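Local coordinates for protein S-adenosylmethionine:tRNA ribosyltransferase-isomerase (Thermotoga maritima, PDB 1VKY) that probably transfers the ribose moiety of S-adenosylmethionine to the 7-aminomethyl group of preQ1-modified tRNA and isomerises it, giving epoxyqueuosine in queuosine biosynthesis, at residues Y61-P64 and G65-L68; R247-R250 and E251-N254; Y327-A330 and V331-R334; L299-N302 and F303-P306; T266-T269 and I270-P274. One frame throughout, in Å; residues are numbered along the deposited sequence.

In the fold
All five contacts are local, formed by neighbouring residues where a helix or strand begins or ends, and along the chain they come in the order 1, 2, 5, 4, 3. Interactions 1 and 4 both reach the nine-stranded mixed sheet, at the start of strand 67-75 and the end of strand 298-302, with centres about 21 Å apart. Interactions 2, 5 and 3 finish helices 240-252, 261-270 and 320-332. Two pairs touch: G65 meets R252 and N254 between interactions 1 and 2, and Y327 and A330 meet H304 and F303 between interactions 3 and 4. Interactions 2 and 3 lie farthest apart, about 35 Å between centres, so the five contacts mark helix and strand ends at well-separated places in the fold.

Interaction 1 of 5, residues Y61-P64 and G65-L68; sequences YLEP and GDLL
The carboxylate of D66 is met from above its plane by the backbone N-H of E63, 51° out of that plane, while the carboxylate of E63 is turned 32° against it. E63's own CG methylene comes within 3.2 Å of D66 OD2. The site is a type II beta turn, E63 to D66, which delivers the chain into strand 67-75 of the mixed sheet. Two hydrogen bonds link its end residues in opposite senses: E63 N gives its proton to D66 OD2 over 2.9 Å in an almost perfectly straight line, and D66 N gives its own to E63 O over 3.1 Å. The side chain of D66 thus ties back to the residue that opens the turn. G65 takes the third position with positive phi, the usual place for glycine in a type II turn, where a side chain would jam against the carbonyl oxygen of P64.

Two acids so near each other, E63 OE1 and D66 OD2 being 4.5 Å apart, would probably repel. The guanidinium of R255 probably offsets this: its NH2 forms a salt bridge with D66 OD2 and also donates to Y61 O, whereas its ion pair with E63 OE1 is long and weak. Away from the carboxylates the contact is apolar. With CG set beside the backbone N (chi1 -61°), L62 points toward the strand, its CD2 passing 3.9 Å from D66 OD2. Where L62 and L68 cross at about a right angle, the methyls L62 CD1 and L68 CD1 meet at 4.1 Å.

Interaction 2 of 5, residues R247-R250 and E251-N254; sequences RETR and ERGN
R252 lays its guanidinium over the last turn of helix 240-252, one face resting on T249 CA, which lies toward the rim of the group, and on E248 O. A bend at chi3 (-53°) folds the chain back over the helix in this way. The guanidinium is held from several directions: NE donates to N254 OD1 over 3.1 Å, NH2 reaches G65 O in the turn before strand 67-75, and NH1 gives a proton to a water 3.0 Å away. That water, in the plane of the guanidinium, in turn donates to E248 OE1 over 2.9 Å and so bridges two opposite charges that do not touch.

Earlier in the same helix, R247 and E251 run side by side, pointing the same way. NH1 of R247 meets E251 OE1 at 3.4 Å, a weak hydrogen bond within a salt bridge, with the two flat groups turned 47° apart. T249 CG2 packs against N254 CB at 3.8 Å, the two side chains crossing at about a right angle.

The backbone ends the helix in a Schellman motif: G253 has positive phi, G253 N bonds to R250 O at 2.9 Å, and N254 N returns to T249 O at 3.0 Å. The chemistry implies that R252 joins the helix end to the neighbouring turn through the neutral G65 O, its NE bond staying within the helix end, while the R247-E251 pair adds a weaker surface attraction.

Interaction 3 of 5, residues Y327-A330 and V331-R334; sequences YREA and VKRR
A Schellman motif closes helix 320-332, and across its final turn E329, K332 and R333 form a network of salt bridges. R334 is the residue that leaves the helix with positive phi (71°), its N bonded to V331 O. At the centre of the network is the carboxylate of E329, whose two oxygens serve different partners. OE2 takes the NE proton of R333 over 2.7 Å, in a nearly straight bond that arrives close to the C-O axis and lies in the guanidinium plane. The planes of the two groups are 76° apart, and a single oxygen, OE2, makes the hydrogen bond at the guanidinium edge. A bend in the E329 chain at chi2 (-56°) brings the carboxylate over to the following turn.

OE1 faces K332, which runs alongside in a fully extended chain. Its CD methylene is 3.3 Å from E329 OE1, whereas NZ stands 3.9 Å from the same atom, a long salt bridge. In the backbone, R333 N donates to E329 O over 2.8 Å, so backbone and side chain of these two residues are both joined. The two cations probably stabilise the carboxylate in its charged form.

On another side of the helix Y327 meets the rings of F303 and Y20, its OH hydrogen-bonded to H304 N, and A330 also packs on F303, just beyond strand 298-302; R334 NH2 forms a salt bridge with E25, joining the helix end to the N-terminal part of the chain.

Interaction 4 of 5, residues L299-N302 and F303-P306; sequences LVTN and FHLP
Strand 298-302 runs out near N302, and the chain carries on in a largely extended form through F303 to P306, leading toward helix 309-318. The backbone is extended at T301 and N302 (psi 164° and 175°), and the H304 side chain reaches back to T301. These two side chains cross at about a right angle, and the imidazole donates from NE2 to T301 OG1 over 2.8 Å, with the oxygen at the ring edge and close to its plane. T301 presents that hydroxyl because OG1 stands opposite its backbone N (chi1 -174°). One face of the same ring is approached by N302 O, 3.1 Å above the plane and toward the rim; this oxygen takes no hydrogen bond from NE2.

V314 and T261 pack around the histidine, while N302 OD1 accepts a bond from H190. T301 OG1 and N302 N also bind an oxygen of an unidentified ligand, probably from the crystallisation liquor, though such molecules often mark pockets. Because NE2 is the donor, the histidine carries a proton there, and the T301 hydroxyl is gripped by both the imidazole and the ligand oxygen.

Interaction 5 of 5, residues T266-T269 and I270-P274; sequences TLET and IARLP
E268 and R272 run obliquely to each other, the carboxylate and guanidinium planes 68° apart, and the pair joins through a single nitrogen. NH1 of R272 donates twice: to E268 OE1 over 2.8 Å, approaching on the anti side of the carboxylate, and to the backbone E268 O over 3.0 Å. Both oxygens lie near the guanidinium plane, and one arginine nitrogen thus holds the side chain and the main chain of the same residue. The E268 chain bends at chi2 (-57°), which curls the carboxylate back beside its own helix, while R272, extended from CG to NE, passes its CD methylene 3.4 Å from E268 O.

The acid is also gripped from the loop before strand 298-302: backbone N-H groups of K294, L295 and V296 all donate to its two oxygens, and R272 NH2 bonds to E292 O. Such a ring of donors would be expected to keep the buried carboxylate charged.

On the apolar side I270 sets CG1 between its backbone N and carbonyl carbon (chi1 71°), 3.4 Å from L267 O. Its CD1 lies 4.4 Å from L267 CD2, a loose apolar contact. L273 bends over the helix end as well, CG lying 3.5 Å from T269 O, and both I270 and L273 pack on Y236 and Y279 of the sheet.

R272 N bonds to T269 O at 3.1 Å, and L273 N returns to I270 O: the last turn of helix 261-270 passes directly into a type I beta turn, I270 to L273, stapled by an i to i+4 salt bridge.

Interaction 1 of 5, residues Y61-P64 and G65-L68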
loop_
_atom_site.group_PDB
_atom_site.type_symbol
_atom_site.label_atom_id
_atom_site.label_comp_id
_atom_site.label_asym_id
_atom_site.label_seq_id
_atom_site.Cartn_x
_atom_site.Cartn_y
_atom_site.Cartn_z
ATOM N N TYR B 61 -24.975 0.152 14.126
ATOM C CA TYR B 61 -25.768 0.818 13.112
ATOM C C TYR B 61 -26.517 -0.175 12.243
ATOM O O TYR B 61 -27.276 0.223 11.394
ATOM C CB TYR B 61 -24.861 1.695 12.230
ATOM C CG TYR B 61 -24.239 2.802 13.029
ATOM C CD1 TYR B 61 -22.988 2.642 13.584
ATOM C CD2 TYR B 61 -24.957 3.969 13.320
ATOM C CE1 TYR B 61 -22.403 3.643 14.353
ATOM C CE2 TYR B 61 -24.401 4.977 14.098
ATOM C CZ TYR B 61 -23.108 4.806 14.618
ATOM O OH TYR B 61 -22.529 5.789 15.389
ATOM N N LEU B 62 -26.298 -1.463 12.459
ATOM C CA LEU B 62 -26.840 -2.482 11.592
ATOM C C LEU B 62 -27.832 -3.277 12.375
ATOM O O LEU B 62 -27.649 -3.557 13.543
ATOM C CB LEU B 62 -25.738 -3.399 11.012
ATOM C CG LEU B 62 -24.689 -2.666 10.135
ATOM C CD1 LEU B 62 -23.480 -3.546 9.781
ATOM C CD2 LEU B 62 -25.323 -2.087 8.899
ATOM N N GLU B 63 -28.898 -3.645 11.703
ATOM C CA GLU B 63 -29.948 -4.424 12.301
ATOM C C GLU B 63 -30.085 -5.799 11.645
ATOM O O GLU B 63 -29.583 -6.020 10.556
ATOM C CB GLU B 63 -31.245 -3.652 12.243
ATOM C CG GLU B 63 -31.676 -3.186 10.894
ATOM C CD GLU B 63 -32.793 -2.171 10.988
ATOM O OE1 GLU B 63 -32.509 -0.978 11.309
ATOM O OE2 GLU B 63 -33.935 -2.596 10.752
ATOM N N PRO B 64 -30.724 -6.733 12.333
ATOM C CA PRO B 64 -30.964 -8.056 11.778
ATOM C C PRO B 64 -31.666 -7.939 10.417
ATOM O O PRO B 64 -32.576 -7.120 10.234
ATOM C CB PRO B 64 -31.879 -8.714 12.830
ATOM C CG PRO B 64 -31.599 -8.005 14.093
ATOM C CD PRO B 64 -31.266 -6.609 13.705
ATOM N N GLY B 65 -31.187 -8.685 9.437
ATOM C CA GLY B 65 -31.778 -8.599 8.100
ATOM C C GLY B 65 -31.114 -7.595 7.153
ATOM O O GLY B 65 -31.335 -7.670 5.951
ATOM N N ASP B 66 -30.315 -6.649 7.650
ATOM C CA ASP B 66 -29.562 -5.794 6.727
ATOM C C ASP B 66 -28.609 -6.659 5.869
ATOM O O ASP B 66 -28.174 -7.731 6.309
ATOM C CB ASP B 66 -28.762 -4.741 7.474
ATOM C CG ASP B 66 -29.610 -3.594 7.979
ATOM O OD1 ASP B 66 -30.754 -3.384 7.468
ATOM O OD2 ASP B 66 -29.180 -2.856 8.896
ATOM N N LEU B 67 -28.258 -6.171 4.673
ATOM C CA LEU B 67 -27.387 -6.923 3.745
ATOM C C LEU B 67 -26.141 -6.122 3.430
ATOM O O LEU B 67 -26.239 -5.021 2.911
ATOM C CB LEU B 67 -28.126 -7.261 2.435
ATOM C CG LEU B 67 -27.342 -8.116 1.406
ATOM C CD1 LEU B 67 -27.243 -9.552 1.795
ATOM C CD2 LEU B 67 -28.006 -8.039 0.049
ATOM N N LEU B 68 -24.977 -6.689 3.757
ATOM C CA LEU B 68 -23.694 -6.108 3.421
ATOM C C LEU B 68 -23.250 -6.722 2.110
ATOM O O LEU B 68 -23.138 -7.936 2.003
ATOM C CB LEU B 68 -22.633 -6.395 4.505
ATOM C CG LEU B 68 -22.713 -5.477 5.739
ATOM C CD1 LEU B 68 -21.838 -5.989 6.907
ATOM C CD2 LEU B 68 -22.286 -4.132 5.408
#

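Interaction 2 of 5, residues R247-R250 and E251-N254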
loop_
_atom_site.group_PDB
_atom_site.type_symbol
_atom_site.label_atom_id
_atom_site.label_comp_id
_atom_site.label_asym_id
_atom_site.label_seq_id
_atom_site.Cartn_x
_atom_site.Cartn_y
_atom_site.Cartn_z
ATOM N N ARG B 247 -33.218 -8.835 -3.645
ATOM C CA ARG B 247 -34.677 -8.826 -3.726
ATOM C C ARG B 247 -35.321 -9.171 -2.380
ATOM O O ARG B 247 -36.239 -8.503 -1.931
ATOM C CB ARG B 247 -35.156 -9.797 -4.800
ATOM C CG ARG B 247 -36.672 -9.777 -4.923
ATOM C CD ARG B 247 -37.294 -10.724 -5.985
ATOM N NE ARG B 247 -36.641 -12.032 -6.073
ATOM C CZ ARG B 247 -36.766 -13.017 -5.182
ATOM N NH1 ARG B 247 -37.522 -12.872 -4.084
ATOM N NH2 ARG B 247 -36.102 -14.153 -5.394
ATOM N N GLU B 248 -34.810 -10.182 -1.707
ATOM C CA GLU B 248 -35.307 -10.544 -0.356
ATOM C C GLU B 248 -35.126 -9.447 0.706
ATOM O O GLU B 248 -35.984 -9.250 1.583
ATOM C CB GLU B 248 -34.612 -11.809 0.119
ATOM C CG GLU B 248 -35.022 -13.068 -0.627
ATOM C CD GLU B 248 -34.155 -14.248 -0.268
ATOM O OE1 GLU B 248 -33.087 -14.060 0.369
ATOM O OE2 GLU B 248 -34.545 -15.363 -0.632
ATOM N N THR B 249 -34.006 -8.742 0.637
ATOM C CA THR B 249 -33.721 -7.669 1.579
ATOM C C THR B 249 -34.711 -6.511 1.403
ATOM O O THR B 249 -35.290 -6.016 2.363
ATOM C CB THR B 249 -32.287 -7.181 1.348
ATOM O OG1 THR B 249 -31.383 -8.266 1.545
ATOM C CG2 THR B 249 -31.857 -6.222 2.440
ATOM N N ARG B 250 -34.928 -6.137 0.156
ATOM C CA ARG B 250 -35.938 -5.152 -0.219
ATOM C C ARG B 250 -37.342 -5.571 0.247
ATOM O O ARG B 250 -38.060 -4.787 0.864
ATOM C CB ARG B 250 -35.941 -4.978 -1.728
ATOM C CG ARG B 250 -34.930 -3.977 -2.262
ATOM C CD ARG B 250 -35.563 -2.603 -2.558
ATOM N NE ARG B 250 -34.576 -1.570 -2.891
ATOM C CZ ARG B 250 -33.700 -1.092 -2.020
ATOM N NH1 ARG B 250 -33.673 -1.552 -0.775
ATOM N NH2 ARG B 250 -32.857 -0.167 -2.387
ATOM N N GLU B 251 -37.722 -6.806 -0.049
ATOM C CA GLU B 251 -39.009 -7.346 0.411
ATOM C C GLU B 251 -39.166 -7.269 1.919
ATOM O O GLU B 251 -40.230 -6.930 2.397
ATOM C CB GLU B 251 -39.187 -8.783 -0.063
ATOM C CG GLU B 251 -39.380 -8.851 -1.564
ATOM C CD GLU B 251 -39.402 -10.264 -2.140
ATOM O OE1 GLU B 251 -39.660 -10.366 -3.374
ATOM O OE2 GLU B 251 -39.148 -11.244 -1.385
ATOM N N ARG B 252 -38.115 -7.573 2.671
ATOM C CA ARG B 252 -38.157 -7.478 4.141
ATOM C C ARG B 252 -38.201 -6.061 4.643
ATOM O O ARG B 252 -38.433 -5.838 5.824
ATOM C CB ARG B 252 -36.923 -8.121 4.763
ATOM C CG ARG B 252 -36.929 -9.603 4.725
ATOM C CD ARG B 252 -35.868 -10.201 5.613
ATOM N NE ARG B 252 -34.510 -9.690 5.377
ATOM C CZ ARG B 252 -33.696 -10.153 4.437
ATOM N NH1 ARG B 252 -34.090 -11.082 3.585
ATOM N NH2 ARG B 252 -32.481 -9.657 4.315
ATOM N N GLY B 253 -37.901 -5.097 3.776
ATOM C CA GLY B 253 -37.817 -3.717 4.193
ATOM C C GLY B 253 -36.500 -3.386 4.889
ATOM O O GLY B 253 -36.387 -2.322 5.486
ATOM N N ASN B 254 -35.481 -4.238 4.756
ATOM C CA ASN B 254 -34.129 -3.947 5.356
ATOM C C ASN B 254 -33.223 -3.181 4.388
ATOM O O ASN B 254 -33.610 -2.927 3.253
ATOM C CB ASN B 254 -33.421 -5.234 5.764
ATOM C CG ASN B 254 -34.060 -5.896 6.956
ATOM O OD1 ASN B 254 -34.568 -6.985 6.843
ATOM N ND2 ASN B 254 -34.015 -5.249 8.095
HETATM O O HOH W 1 -31.717 -12.195 2.117
#

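Interaction 3 of 5, residues Y327-A330 and V331-R334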
loop_
_atom_site.group_PDB
_atom_site.type_symbol
_atom_site.label_atom_id
_atom_site.label_comp_id
_atom_site.label_asym_id
_atom_site.label_seq_id
_atom_site.Cartn_x
_atom_site.Cartn_y
_atom_site.Cartn_z
ATOM N N TYR B 327 -15.671 16.015 5.185
ATOM C CA TYR B 327 -14.249 15.927 4.838
ATOM C C TYR B 327 -13.415 17.034 5.502
ATOM O O TYR B 327 -12.270 16.810 5.913
ATOM C CB TYR B 327 -14.049 15.987 3.329
ATOM C CG TYR B 327 -14.094 14.641 2.680
ATOM C CD1 TYR B 327 -15.242 13.857 2.742
ATOM C CD2 TYR B 327 -12.991 14.135 1.996
ATOM C CE1 TYR B 327 -15.280 12.594 2.095
ATOM C CE2 TYR B 327 -13.014 12.876 1.381
ATOM C CZ TYR B 327 -14.165 12.115 1.431
ATOM O OH TYR B 327 -14.195 10.882 0.799
ATOM N N ARG B 328 -13.988 18.227 5.630
ATOM C CA ARG B 328 -13.269 19.280 6.361
ATOM C C ARG B 328 -13.083 18.900 7.834
ATOM O O ARG B 328 -12.005 19.112 8.410
ATOM C CB ARG B 328 -13.999 20.600 6.205
ATOM C CG ARG B 328 -13.712 21.291 4.860
ATOM C CD ARG B 328 -14.160 22.764 4.834
ATOM N NE ARG B 328 -15.611 22.848 4.945
ATOM C CZ ARG B 328 -16.469 22.699 3.946
ATOM N NH1 ARG B 328 -16.048 22.482 2.700
ATOM N NH2 ARG B 328 -17.768 22.779 4.203
ATOM N N GLU B 329 -14.123 18.318 8.450
ATOM C CA GLU B 329 -14.015 17.783 9.820
ATOM C C GLU B 329 -13.007 16.644 9.953
ATOM O O GLU B 329 -12.296 16.544 10.976
ATOM C CB GLU B 329 -15.374 17.293 10.364
ATOM C CG GLU B 329 -16.132 18.264 11.266
ATOM C CD GLU B 329 -15.338 18.765 12.502
ATOM O OE1 GLU B 329 -14.918 19.940 12.503
ATOM O OE2 GLU B 329 -15.140 18.015 13.488
ATOM N N ALA B 330 -12.930 15.779 8.944
ATOM C CA ALA B 330 -11.941 14.698 8.961
ATOM C C ALA B 330 -10.498 15.222 8.964
ATOM O O ALA B 330 -9.657 14.717 9.702
ATOM C CB ALA B 330 -12.145 13.743 7.798
ATOM N N VAL B 331 -10.221 16.221 8.139
ATOM C CA VAL B 331 -8.883 16.835 8.103
ATOM C C VAL B 331 -8.593 17.478 9.453
ATOM O O VAL B 331 -7.523 17.281 10.027
ATOM C CB VAL B 331 -8.759 17.858 6.924
ATOM C CG1 VAL B 331 -7.506 18.688 7.024
ATOM C CG2 VAL B 331 -8.832 17.136 5.568
ATOM N N LYS B 332 -9.568 18.204 9.980
ATOM C CA LYS B 332 -9.405 18.909 11.245
ATOM C C LYS B 332 -9.118 17.916 12.332
ATOM O O LYS B 332 -8.215 18.124 13.137
ATOM C CB LYS B 332 -10.656 19.717 11.560
ATOM C CG LYS B 332 -10.567 20.589 12.770
ATOM C CD LYS B 332 -11.895 21.257 13.037
ATOM C CE LYS B 332 -11.802 22.218 14.224
ATOM N NZ LYS B 332 -13.175 22.658 14.639
ATOM N N ARG B 333 -9.810 16.782 12.328
ATOM C CA ARG B 333 -9.575 15.772 13.352
ATOM C C ARG B 333 -8.473 14.787 13.044
ATOM O O ARG B 333 -8.262 13.838 13.812
ATOM C CB ARG B 333 -10.872 14.991 13.595
ATOM C CG ARG B 333 -11.907 15.828 14.241
ATOM C CD ARG B 333 -13.226 15.126 14.368
ATOM N NE ARG B 333 -14.238 15.957 15.037
ATOM C CZ ARG B 333 -14.709 15.726 16.255
ATOM N NH1 ARG B 333 -14.233 14.722 17.003
ATOM N NH2 ARG B 333 -15.661 16.513 16.739
ATOM N N ARG B 334 -7.803 14.962 11.904
ATOM C CA ARG B 334 -6.596 14.206 11.577
ATOM C C ARG B 334 -6.922 12.748 11.258
ATOM O O ARG B 334 -6.157 11.821 11.555
ATOM C CB ARG B 334 -5.551 14.350 12.718
ATOM C CG ARG B 334 -5.244 15.807 13.133
ATOM C CD ARG B 334 -4.508 16.632 12.100
ATOM N NE ARG B 334 -3.172 16.105 11.840
ATOM C CZ ARG B 334 -2.351 16.524 10.867
ATOM N NH1 ARG B 334 -2.697 17.495 10.031
ATOM N NH2 ARG B 334 -1.170 15.953 10.725
#

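Interaction 4 of 5, residues L299-N302 and F303-P306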
loop_
_atom_site.group_PDB
_atom_site.type_symbol
_atom_site.label_atom_id
_atom_site.label_comp_id
_atom_site.label_asym_id
_atom_site.label_seq_id
_atom_site.Cartn_x
_atom_site.Cartn_y
_atom_site.Cartn_z
ATOM N N LEU B 299 -23.764 3.106 2.641
ATOM C CA LEU B 299 -22.484 2.960 1.920
ATOM C C LEU B 299 -21.316 2.992 2.920
ATOM O O LEU B 299 -21.253 3.919 3.712
ATOM C CB LEU B 299 -22.317 4.078 0.878
ATOM C CG LEU B 299 -20.922 4.212 0.185
ATOM C CD1 LEU B 299 -20.597 2.922 -0.510
ATOM C CD2 LEU B 299 -20.859 5.290 -0.792
ATOM N N VAL B 300 -20.459 1.956 2.904
ATOM C CA VAL B 300 -19.132 2.015 3.587
ATOM C C VAL B 300 -18.035 2.236 2.542
ATOM O O VAL B 300 -17.939 1.513 1.527
ATOM C CB VAL B 300 -18.831 0.701 4.325
ATOM C CG1 VAL B 300 -17.514 0.755 5.044
ATOM C CG2 VAL B 300 -19.958 0.330 5.263
ATOM N N THR B 301 -17.189 3.216 2.798
ATOM C CA THR B 301 -16.172 3.601 1.849
ATOM C C THR B 301 -14.995 4.321 2.530
ATOM O O THR B 301 -15.096 4.773 3.656
ATOM C CB THR B 301 -16.812 4.489 0.781
ATOM O OG1 THR B 301 -15.856 4.780 -0.260
ATOM C CG2 THR B 301 -17.213 5.841 1.353
ATOM N N ASN B 302 -13.879 4.427 1.813
ATOM C CA ASN B 302 -12.707 5.159 2.319
ATOM C C ASN B 302 -12.872 6.643 2.146
ATOM O O ASN B 302 -13.880 7.116 1.624
ATOM C CB ASN B 302 -11.422 4.660 1.619
ATOM C CG ASN B 302 -11.090 3.183 1.939
ATOM O OD1 ASN B 302 -11.440 2.656 2.999
ATOM N ND2 ASN B 302 -10.419 2.528 1.001
ATOM N N PHE B 303 -11.898 7.388 2.676
ATOM C CA PHE B 303 -11.764 8.825 2.430
ATOM C C PHE B 303 -10.993 9.050 1.135
ATOM O O PHE B 303 -9.861 8.602 1.009
ATOM C CB PHE B 303 -11.085 9.492 3.613
ATOM C CG PHE B 303 -11.998 9.708 4.760
ATOM C CD1 PHE B 303 -12.171 8.762 5.703
ATOM C CD2 PHE B 303 -12.727 10.882 4.851
ATOM C CE1 PHE B 303 -13.025 8.985 6.781
ATOM C CE2 PHE B 303 -13.589 11.107 5.875
ATOM C CZ PHE B 303 -13.737 10.158 6.860
ATOM N N HIS B 304 -11.614 9.739 0.176
ATOM C CA HIS B 304 -11.068 9.844 -1.168
ATOM C C HIS B 304 -10.316 11.148 -1.340
ATOM O O HIS B 304 -10.455 12.041 -0.548
ATOM C CB HIS B 304 -12.181 9.673 -2.191
ATOM C CG HIS B 304 -13.004 8.424 -1.964
ATOM N ND1 HIS B 304 -12.485 7.160 -2.131
ATOM C CD2 HIS B 304 -14.267 8.252 -1.498
ATOM C CE1 HIS B 304 -13.403 6.259 -1.814
ATOM N NE2 HIS B 304 -14.494 6.896 -1.428
ATOM N N LEU B 305 -9.519 11.249 -2.399
ATOM C CA LEU B 305 -8.635 12.381 -2.576
ATOM C C LEU B 305 -9.379 13.568 -3.185
ATOM O O LEU B 305 -10.398 13.373 -3.907
ATOM C CB LEU B 305 -7.467 11.926 -3.479
ATOM C CG LEU B 305 -6.586 10.751 -2.978
ATOM C CD1 LEU B 305 -5.671 10.204 -4.083
ATOM C CD2 LEU B 305 -5.762 11.221 -1.777
ATOM N N PRO B 306 -8.861 14.783 -2.949
ATOM C CA PRO B 306 -9.368 15.974 -3.599
ATOM C C PRO B 306 -9.547 15.774 -5.077
ATOM O O PRO B 306 -8.703 15.160 -5.757
ATOM C CB PRO B 306 -8.274 17.031 -3.334
ATOM C CG PRO B 306 -7.615 16.597 -2.057
ATOM C CD PRO B 306 -7.721 15.099 -2.056
#

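Interaction 5 of 5, residues T266-T269 and I270-P274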
loop_
_atom_site.group_PDB
_atom_site.type_symbol
_atom_site.label_atom_id
_atom_site.label_comp_id
_atom_site.label_asym_id
_atom_site.label_seq_id
_atom_site.Cartn_x
_atom_site.Cartn_y
_atom_site.Cartn_z
ATOM N N THR B 266 -21.578 -1.108 -9.568
ATOM C CA THR B 266 -22.173 -2.338 -10.097
ATOM C C THR B 266 -23.651 -2.429 -9.831
ATOM O O THR B 266 -24.436 -2.710 -10.730
ATOM C CB THR B 266 -21.426 -3.592 -9.508
ATOM O OG1 THR B 266 -20.117 -3.655 -10.119
ATOM C CG2 THR B 266 -22.140 -4.899 -9.933
ATOM N N LEU B 267 -24.053 -2.192 -8.589
ATOM C CA LEU B 267 -25.453 -2.255 -8.243
ATOM C C LEU B 267 -26.340 -1.192 -8.922
ATOM O O LEU B 267 -27.479 -1.495 -9.336
ATOM C CB LEU B 267 -25.611 -2.180 -6.735
ATOM C CG LEU B 267 -25.056 -3.369 -5.913
ATOM C CD1 LEU B 267 -25.239 -2.954 -4.443
ATOM C CD2 LEU B 267 -25.728 -4.690 -6.214
ATOM N N GLU B 268 -25.850 0.046 -9.003
ATOM C CA GLU B 268 -26.621 1.101 -9.695
ATOM C C GLU B 268 -26.679 0.916 -11.216
ATOM O O GLU B 268 -27.643 1.328 -11.883
ATOM C CB GLU B 268 -26.095 2.487 -9.303
ATOM C CG GLU B 268 -26.334 2.810 -7.839
ATOM C CD GLU B 268 -27.800 2.749 -7.412
ATOM O OE1 GLU B 268 -28.663 3.277 -8.156
ATOM O OE2 GLU B 268 -28.110 2.195 -6.336
ATOM N N THR B 269 -25.690 0.241 -11.776
ATOM C CA THR B 269 -25.741 -0.195 -13.152
ATOM C C THR B 269 -26.853 -1.244 -13.385
ATOM O O THR B 269 -27.706 -1.090 -14.296
ATOM C CB THR B 269 -24.369 -0.755 -13.541
ATOM O OG1 THR B 269 -23.390 0.285 -13.498
ATOM C CG2 THR B 269 -24.376 -1.299 -14.964
ATOM N N ILE B 270 -26.888 -2.305 -12.579
ATOM C CA ILE B 270 -27.927 -3.336 -12.807
ATOM C C ILE B 270 -29.326 -2.869 -12.447
ATOM O O ILE B 270 -30.307 -3.384 -12.992
ATOM C CB ILE B 270 -27.628 -4.715 -12.096
ATOM C CG1 ILE B 270 -27.789 -4.604 -10.580
ATOM C CG2 ILE B 270 -26.277 -5.209 -12.491
ATOM C CD1 ILE B 270 -27.880 -5.883 -9.882
ATOM N N ALA B 271 -29.422 -1.917 -11.531
ATOM C CA ALA B 271 -30.709 -1.309 -11.178
ATOM C C ALA B 271 -31.339 -0.625 -12.396
ATOM O O ALA B 271 -32.532 -0.382 -12.392
ATOM C CB ALA B 271 -30.545 -0.261 -10.070
ATOM N N ARG B 272 -30.535 -0.255 -13.396
ATOM C CA ARG B 272 -31.032 0.475 -14.552
ATOM C C ARG B 272 -31.162 -0.440 -15.778
ATOM O O ARG B 272 -31.345 0.047 -16.879
ATOM C CB ARG B 272 -30.109 1.650 -14.867
ATOM C CG ARG B 272 -30.226 2.760 -13.787
ATOM C CD ARG B 272 -29.154 3.747 -13.789
ATOM N NE ARG B 272 -29.499 4.859 -12.881
ATOM C CZ ARG B 272 -29.467 4.825 -11.559
ATOM N NH1 ARG B 272 -29.095 3.728 -10.903
ATOM N NH2 ARG B 272 -29.832 5.891 -10.857
ATOM N N LEU B 273 -31.076 -1.754 -15.585
ATOM C CA LEU B 273 -31.200 -2.687 -16.694
ATOM C C LEU B 273 -32.464 -3.455 -16.510
ATOM O O LEU B 273 -33.024 -3.496 -15.422
ATOM C CB LEU B 273 -30.048 -3.684 -16.695
ATOM C CG LEU B 273 -28.667 -3.130 -16.981
ATOM C CD1 LEU B 273 -27.613 -4.198 -16.693
ATOM C CD2 LEU B 273 -28.580 -2.629 -18.406
ATOM N N PRO B 274 -32.938 -4.112 -17.563
ATOM C CA PRO B 274 -34.108 -4.953 -17.383
ATOM C C PRO B 274 -33.797 -6.050 -16.358
ATOM O O PRO B 274 -32.660 -6.425 -16.184
ATOM C CB PRO B 274 -34.370 -5.553 -18.770
ATOM C CG PRO B 274 -33.352 -5.038 -19.702
ATOM C CD PRO B 274 -32.401 -4.144 -18.940
#